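Local coordinates for prophenoloxidase b (Marsupenaeus japonicus, PDB 3WKY), which is a type 3 copper protein of the hemolymph, the precursor of a phenoloxidase that probably hydroxylates monophenols and oxidises o-diphenols, at residues I356-L364 and V392-I400. Sequence-based numbering, arbitrary orientation.
With CUO (Cu2-o2 cluster), chain J.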
ATOM      1  N   ILE A 356      29.567   1.957   4.591  1.00 15.58           N
ATOM      2  CA  ILE A 356      28.289   1.249   4.682  1.00 15.55           C
ATOM      3  C   ILE A 356      28.086   0.510   5.989  1.00 14.80           C
ATOM      4  O   ILE A 356      27.083   0.694   6.670  1.00 14.45           O
ATOM      5  CB  ILE A 356      28.115   0.240   3.528  1.00 13.72           C
ATOM      6  CG1 ILE A 356      27.980   0.978   2.191  1.00 14.18           C
ATOM      7  CG2 ILE A 356      26.887  -0.656   3.777  1.00 17.06           C
ATOM      8  CD1 ILE A 356      28.275   0.057   0.974  1.00 16.10           C
ATOM      9  N   HIS A 357      29.023  -0.357   6.343  1.00 13.74           N
ATOM     10  CA  HIS A 357      28.788  -1.212   7.492  1.00 14.45           C
ATOM     11  C   HIS A 357      28.716  -0.439   8.816  1.00 16.82           C
ATOM     12  O   HIS A 357      27.822  -0.694   9.643  1.00 12.92           O
ATOM     13  CB  HIS A 357      29.828  -2.333   7.577  1.00 14.33           C
ATOM     14  CG  HIS A 357      30.056  -2.803   8.970  1.00 13.33           C
ATOM     15  ND1 HIS A 357      31.006  -2.234   9.793  1.00 14.19           N
ATOM     16  CD2 HIS A 357      29.431  -3.755   9.712  1.00 13.10           C
ATOM     17  CE1 HIS A 357      30.962  -2.816  10.979  1.00 13.10           C
ATOM     18  NE2 HIS A 357      30.031  -3.745  10.949  1.00 13.83           N
ATOM     19  N   ASN A 358      29.638   0.505   9.027  1.00 14.39           N
ATOM     20  CA  ASN A 358      29.633   1.271  10.278  1.00 13.28           C
ATOM     21  C   ASN A 358      28.363   2.105  10.413  1.00 15.14           C
ATOM     22  O   ASN A 358      27.726   2.132  11.479  1.00 13.83           O
ATOM     23  CB  ASN A 358      30.863   2.191  10.391  1.00 13.81           C
ATOM     24  CG  ASN A 358      32.151   1.412  10.633  1.00 15.02           C
ATOM     25  OD1 ASN A 358      32.117   0.295  11.147  1.00 16.33           O
ATOM     26  ND2 ASN A 358      33.287   1.999  10.262  1.00 16.56           N
ATOM     27  N   LEU A 359      28.004   2.806   9.344  1.00 13.55           N
ATOM     28  CA  LEU A 359      26.833   3.677   9.424  1.00 15.41           C
ATOM     29  C   LEU A 359      25.567   2.855   9.602  1.00 16.70           C
ATOM     30  O   LEU A 359      24.638   3.278  10.292  1.00 16.54           O
ATOM     31  CB  LEU A 359      26.735   4.613   8.223  1.00 13.39           C
ATOM     32  CG  LEU A 359      27.561   5.889   8.431  1.00 14.68           C
ATOM     33  CD1 LEU A 359      27.780   6.622   7.115  1.00 15.52           C
ATOM     34  CD2 LEU A 359      26.872   6.811   9.446  1.00 18.06           C
ATOM     35  N   GLY A 360      25.546   1.665   9.014  1.00 15.09           N
ATOM     36  CA  GLY A 360      24.404   0.775   9.160  1.00 16.43           C
ATOM     37  C   GLY A 360      24.139   0.452  10.616  1.00 16.06           C
ATOM     38  O   GLY A 360      22.994   0.375  11.035  1.00 12.15           O
ATOM     39  N   HIS A 361      25.199   0.244  11.400  1.00 12.50           N
ATOM     40  CA  HIS A 361      25.024   0.054  12.841  1.00 11.84           C
ATOM     41  C   HIS A 361      24.324   1.242  13.476  1.00 13.88           C
ATOM     42  O   HIS A 361      23.438   1.085  14.330  1.00 15.52           O
ATOM     43  CB  HIS A 361      26.369  -0.089  13.525  1.00 14.48           C
ATOM     44  CG  HIS A 361      26.855  -1.498  13.571  1.00 13.41           C
ATOM     45  ND1 HIS A 361      26.576  -2.337  14.624  1.00 13.51           N
ATOM     46  CD2 HIS A 361      27.585  -2.215  12.687  1.00 16.85           C
ATOM     47  CE1 HIS A 361      27.124  -3.519  14.395  1.00 18.99           C
ATOM     48  NE2 HIS A 361      27.727  -3.465  13.226  1.00 12.89           N
ATOM     49  N   ASP A 362      24.750   2.432  13.084  1.00 15.53           N
ATOM     50  CA  ASP A 362      24.167   3.644  13.635  1.00 16.29           C
ATOM     51  C   ASP A 362      22.734   3.913  13.149  1.00 17.35           C
ATOM     52  O   ASP A 362      21.903   4.405  13.914  1.00 17.30           O
ATOM     53  CB  ASP A 362      25.079   4.842  13.352  1.00 18.99           C
ATOM     54  CG  ASP A 362      26.342   4.823  14.209  1.00 31.39           C
ATOM     55  OD1 ASP A 362      26.339   4.150  15.265  1.00 25.46           O
ATOM     56  OD2 ASP A 362      27.336   5.477  13.826  1.00 30.09           O
ATOM     57  N   PHE A 363      22.443   3.616  11.886  1.00 16.94           N
ATOM     58  CA  PHE A 363      21.053   3.696  11.419  1.00 14.23           C
ATOM     59  C   PHE A 363      20.158   2.766  12.235  1.00 15.62           C
ATOM     60  O   PHE A 363      19.072   3.152  12.650  1.00 15.95           O
ATOM     61  CB  PHE A 363      20.940   3.284   9.952  1.00 14.00           C
ATOM     62  CG  PHE A 363      21.230   4.382   8.960  1.00 15.56           C
ATOM     63  CD1 PHE A 363      22.466   5.020   8.927  1.00 17.93           C
ATOM     64  CD2 PHE A 363      20.270   4.740   8.018  1.00 15.09           C
ATOM     65  CE1 PHE A 363      22.732   6.006   7.986  1.00 18.23           C
ATOM     66  CE2 PHE A 363      20.536   5.722   7.062  1.00 16.67           C
ATOM     67  CZ  PHE A 363      21.763   6.358   7.051  1.00 15.34           C
ATOM     68  N   LEU A 364      20.593   1.527  12.443  1.00 12.75           N
ATOM     69  CA  LEU A 364      19.769   0.579  13.190  1.00 13.85           C
ATOM     70  C   LEU A 364      19.686   1.014  14.658  1.00 14.69           C
ATOM     71  O   LEU A 364      18.621   0.956  15.278  1.00 17.52           O
ATOM     72  CB  LEU A 364      20.325  -0.853  13.043  1.00 10.78           C
ATOM     73  CG  LEU A 364      20.140  -1.437  11.638  1.00 12.34           C
ATOM     74  CD1 LEU A 364      21.037  -2.686  11.419  1.00 11.71           C
ATOM     75  CD2 LEU A 364      18.679  -1.795  11.358  1.00 16.41           C
ATOM     76  N   VAL A 392      19.054  -8.177  15.164  1.00 11.42           N
ATOM     77  CA  VAL A 392      19.326  -7.487  13.911  1.00 13.41           C
ATOM     78  C   VAL A 392      20.822  -7.407  13.605  1.00 15.18           C
ATOM     79  O   VAL A 392      21.207  -7.196  12.455  1.00 13.15           O
ATOM     80  CB  VAL A 392      18.673  -6.086  13.844  1.00 12.35           C
ATOM     81  CG1 VAL A 392      19.574  -5.013  14.492  1.00 13.15           C
ATOM     82  CG2 VAL A 392      18.384  -5.719  12.399  1.00 12.13           C
ATOM     83  N   PHE A 393      21.667  -7.579  14.621  1.00 13.37           N
ATOM     84  CA  PHE A 393      23.110  -7.674  14.365  1.00 14.84           C
ATOM     85  C   PHE A 393      23.390  -8.723  13.296  1.00 12.61           C
ATOM     86  O   PHE A 393      24.205  -8.519  12.368  1.00 11.85           O
ATOM     87  CB  PHE A 393      23.867  -8.058  15.640  1.00 11.98           C
ATOM     88  CG  PHE A 393      25.350  -8.220  15.423  1.00 11.60           C
ATOM     89  CD1 PHE A 393      26.198  -7.126  15.523  1.00 15.97           C
ATOM     90  CD2 PHE A 393      25.886  -9.462  15.077  1.00 16.04           C
ATOM     91  CE1 PHE A 393      27.573  -7.271  15.299  1.00 15.21           C
ATOM     92  CE2 PHE A 393      27.257  -9.625  14.849  1.00 15.73           C
ATOM     93  CZ  PHE A 393      28.104  -8.521  14.957  1.00 12.99           C
ATOM     94  N   PHE A 394      22.731  -9.862  13.434  1.00 12.85           N
ATOM     95  CA  PHE A 394      23.025 -10.976  12.545  1.00 15.07           C
ATOM     96  C   PHE A 394      22.338 -10.826  11.193  1.00 14.43           C
ATOM     97  O   PHE A 394      22.824 -11.332  10.189  1.00 13.18           O
ATOM     98  CB  PHE A 394      22.728 -12.305  13.237  1.00 14.37           C
ATOM     99  CG  PHE A 394      23.672 -12.589  14.369  1.00 13.45           C
ATOM    100  CD1 PHE A 394      24.868 -13.268  14.137  1.00 14.49           C
ATOM    101  CD2 PHE A 394      23.394 -12.131  15.655  1.00 14.47           C
ATOM    102  CE1 PHE A 394      25.770 -13.501  15.180  1.00 14.52           C
ATOM    103  CE2 PHE A 394      24.281 -12.357  16.700  1.00 16.56           C
ATOM    104  CZ  PHE A 394      25.468 -13.057  16.463  1.00 13.50           C
ATOM    105  N   ARG A 395      21.231 -10.095  11.149  1.00 13.95           N
ATOM    106  CA  ARG A 395      20.644  -9.783   9.858  1.00 14.15           C
ATOM    107  C   ARG A 395      21.547  -8.800   9.107  1.00 13.13           C
ATOM    108  O   ARG A 395      21.730  -8.917   7.894  1.00 13.69           O
ATOM    109  CB  ARG A 395      19.224  -9.202  10.034  1.00 11.50           C
ATOM    110  CG  ARG A 395      18.232 -10.178  10.704  1.00 16.62           C
ATOM    111  CD  ARG A 395      16.769  -9.819  10.337  1.00 11.62           C
ATOM    112  NE  ARG A 395      16.599  -9.860   8.881  1.00 13.45           N
ATOM    113  CZ  ARG A 395      15.669  -9.194   8.204  1.00 18.90           C
ATOM    114  NH1 ARG A 395      14.805  -8.404   8.841  1.00 17.78           N
ATOM    115  NH2 ARG A 395      15.617  -9.303   6.879  1.00 14.37           N
ATOM    116  N   TRP A 396      22.104  -7.828   9.829  1.00 12.96           N
ATOM    117  CA  TRP A 396      23.014  -6.868   9.216  1.00 13.12           C
ATOM    118  C   TRP A 396      24.285  -7.583   8.750  1.00 14.72           C
ATOM    119  O   TRP A 396      24.773  -7.364   7.637  1.00 13.23           O
ATOM    120  CB  TRP A 396      23.345  -5.742  10.203  1.00 10.70           C
ATOM    121  CG  TRP A 396      24.161  -4.642   9.592  1.00 11.99           C
ATOM    122  CD1 TRP A 396      25.422  -4.245   9.971  1.00 15.82           C
ATOM    123  CD2 TRP A 396      23.792  -3.802   8.478  1.00 12.39           C
ATOM    124  NE1 TRP A 396      25.849  -3.205   9.173  1.00 17.62           N
ATOM    125  CE2 TRP A 396      24.875  -2.915   8.251  1.00 14.16           C
ATOM    126  CE3 TRP A 396      22.651  -3.702   7.669  1.00 16.57           C
ATOM    127  CZ2 TRP A 396      24.864  -1.960   7.219  1.00 14.21           C
ATOM    128  CZ3 TRP A 396      22.630  -2.730   6.648  1.00 16.51           C
ATOM    129  CH2 TRP A 396      23.728  -1.868   6.443  1.00 15.68           C
ATOM    130  N   HIS A 397      24.810  -8.465   9.587  1.00 13.01           N
ATOM    131  CA  HIS A 397      26.023  -9.181   9.198  1.00 14.71           C
ATOM    132  C   HIS A 397      25.836 -10.275   8.174  1.00 15.79           C
ATOM    133  O   HIS A 397      26.785 -10.629   7.473  1.00 15.36           O
ATOM    134  CB  HIS A 397      26.844  -9.634  10.409  1.00 13.67           C
ATOM    135  CG  HIS A 397      27.755  -8.555  10.862  1.00 14.85           C
ATOM    136  ND1 HIS A 397      28.952  -8.301  10.236  1.00 16.07           N
ATOM    137  CD2 HIS A 397      27.565  -7.550  11.750  1.00 15.11           C
ATOM    138  CE1 HIS A 397      29.504  -7.223  10.768  1.00 19.27           C
ATOM    139  NE2 HIS A 397      28.679  -6.757  11.684  1.00 17.51           N
ATOM    140  N   LYS A 398      24.622 -10.806   8.069  1.00 13.02           N
ATOM    141  CA  LYS A 398      24.335 -11.691   6.948  1.00 15.85           C
ATOM    142  C   LYS A 398      24.359 -10.879   5.643  1.00 12.70           C
ATOM    143  O   LYS A 398      24.873 -11.352   4.637  1.00 14.91           O
ATOM    144  CB  LYS A 398      23.003 -12.432   7.130  1.00 15.45           C
ATOM    145  CG  LYS A 398      22.692 -13.409   5.987  1.00 10.79           C
ATOM    146  CD  LYS A 398      23.645 -14.634   6.007  1.00 11.89           C
ATOM    147  CE  LYS A 398      23.350 -15.540   4.821  1.00 16.60           C
ATOM    148  NZ  LYS A 398      24.044 -16.871   4.947  1.00 19.03           N
ATOM    149  N   PHE A 399      23.822  -9.658   5.654  1.00 12.60           N
ATOM    150  CA  PHE A 399      23.953  -8.787   4.478  1.00 12.13           C
ATOM    151  C   PHE A 399      25.427  -8.547   4.149  1.00 15.43           C
ATOM    152  O   PHE A 399      25.858  -8.677   2.994  1.00 14.50           O
ATOM    153  CB  PHE A 399      23.244  -7.441   4.698  1.00 12.95           C
ATOM    154  CG  PHE A 399      23.793  -6.323   3.838  1.00 13.84           C
ATOM    155  CD1 PHE A 399      23.662  -6.362   2.459  1.00 14.94           C
ATOM    156  CD2 PHE A 399      24.436  -5.236   4.417  1.00 15.25           C
ATOM    157  CE1 PHE A 399      24.184  -5.341   1.655  1.00 15.53           C
ATOM    158  CE2 PHE A 399      24.948  -4.216   3.639  1.00 15.68           C
ATOM    159  CZ  PHE A 399      24.829  -4.264   2.256  1.00 17.01           C
ATOM    160  N   ILE A 400      26.197  -8.189   5.170  1.00 13.67           N
ATOM    161  CA  ILE A 400      27.621  -7.934   4.983  1.00 12.49           C
ATOM    162  C   ILE A 400      28.324  -9.185   4.448  1.00 13.96           C
ATOM    163  O   ILE A 400      29.118  -9.107   3.494  1.00 14.17           O
ATOM    164  CB  ILE A 400      28.269  -7.431   6.297  1.00 13.25           C
ATOM    165  CG1 ILE A 400      27.706  -6.042   6.655  1.00 13.97           C
ATOM    166  CG2 ILE A 400      29.787  -7.358   6.160  1.00 13.22           C
ATOM    167  CD1 ILE A 400      27.990  -4.965   5.588  1.00 15.14           C
TER
HETATM  168 CU1  CUO J 708      31.754  -6.475  14.489  1.00 26.47          CU
HETATM  169 CU2  CUO J 708      29.174  -4.832  12.588  1.00 20.77          CU
HETATM  170  O1  CUO J 708      30.988  -5.009  13.369  1.00 34.54           O
HETATM  171  O2  CUO J 708      29.903  -5.197  14.611  1.00 28.87           O
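Trp-396 reaches across to helix 356-364 and lies among His-357, Gly-360, His-361 and Leu-364, a knob in a hole between two nearly antiparallel helices (155°) that carry the three histidines of one copper in the type 3 copper site. With CG anti to the backbone N (chi1 -174°), the indole extends to the facing helix and lays one face, off-centre, against Gly-360. Its CZ2 comes within 3.4 Å of Gly-360 CA; a CB on that glycine would clash with the ring. Trp-396 NE1 donates to His-357 O at 3.2 Å, with an N-H...O angle of 146° and the donor in the carbonyl plane, on a lone pair. Leu-364 packs its CD1 against the root of the indole, 4.0 Å from Trp-396 CB, and its CD2 meets Val-392 CG2 tip to tip. Were Trp-396 an alanine, a gap would probably open beside Gly-360, and His-357 O would keep the His-361 N bond but lose its donor from the other helix. The edge of the indole's five-membered ring is turned to the face of His-361 in an offset edge-to-face pair, while ND1 of His-361 and ND1 of His-357 hydrogen-bond to the carbonyl oxygens of Met-381 and Glu-343, respectively. NE2 of His-357, His-361 and His-397 all bind copper CU2, His-357 NE2 at 2.1 Å.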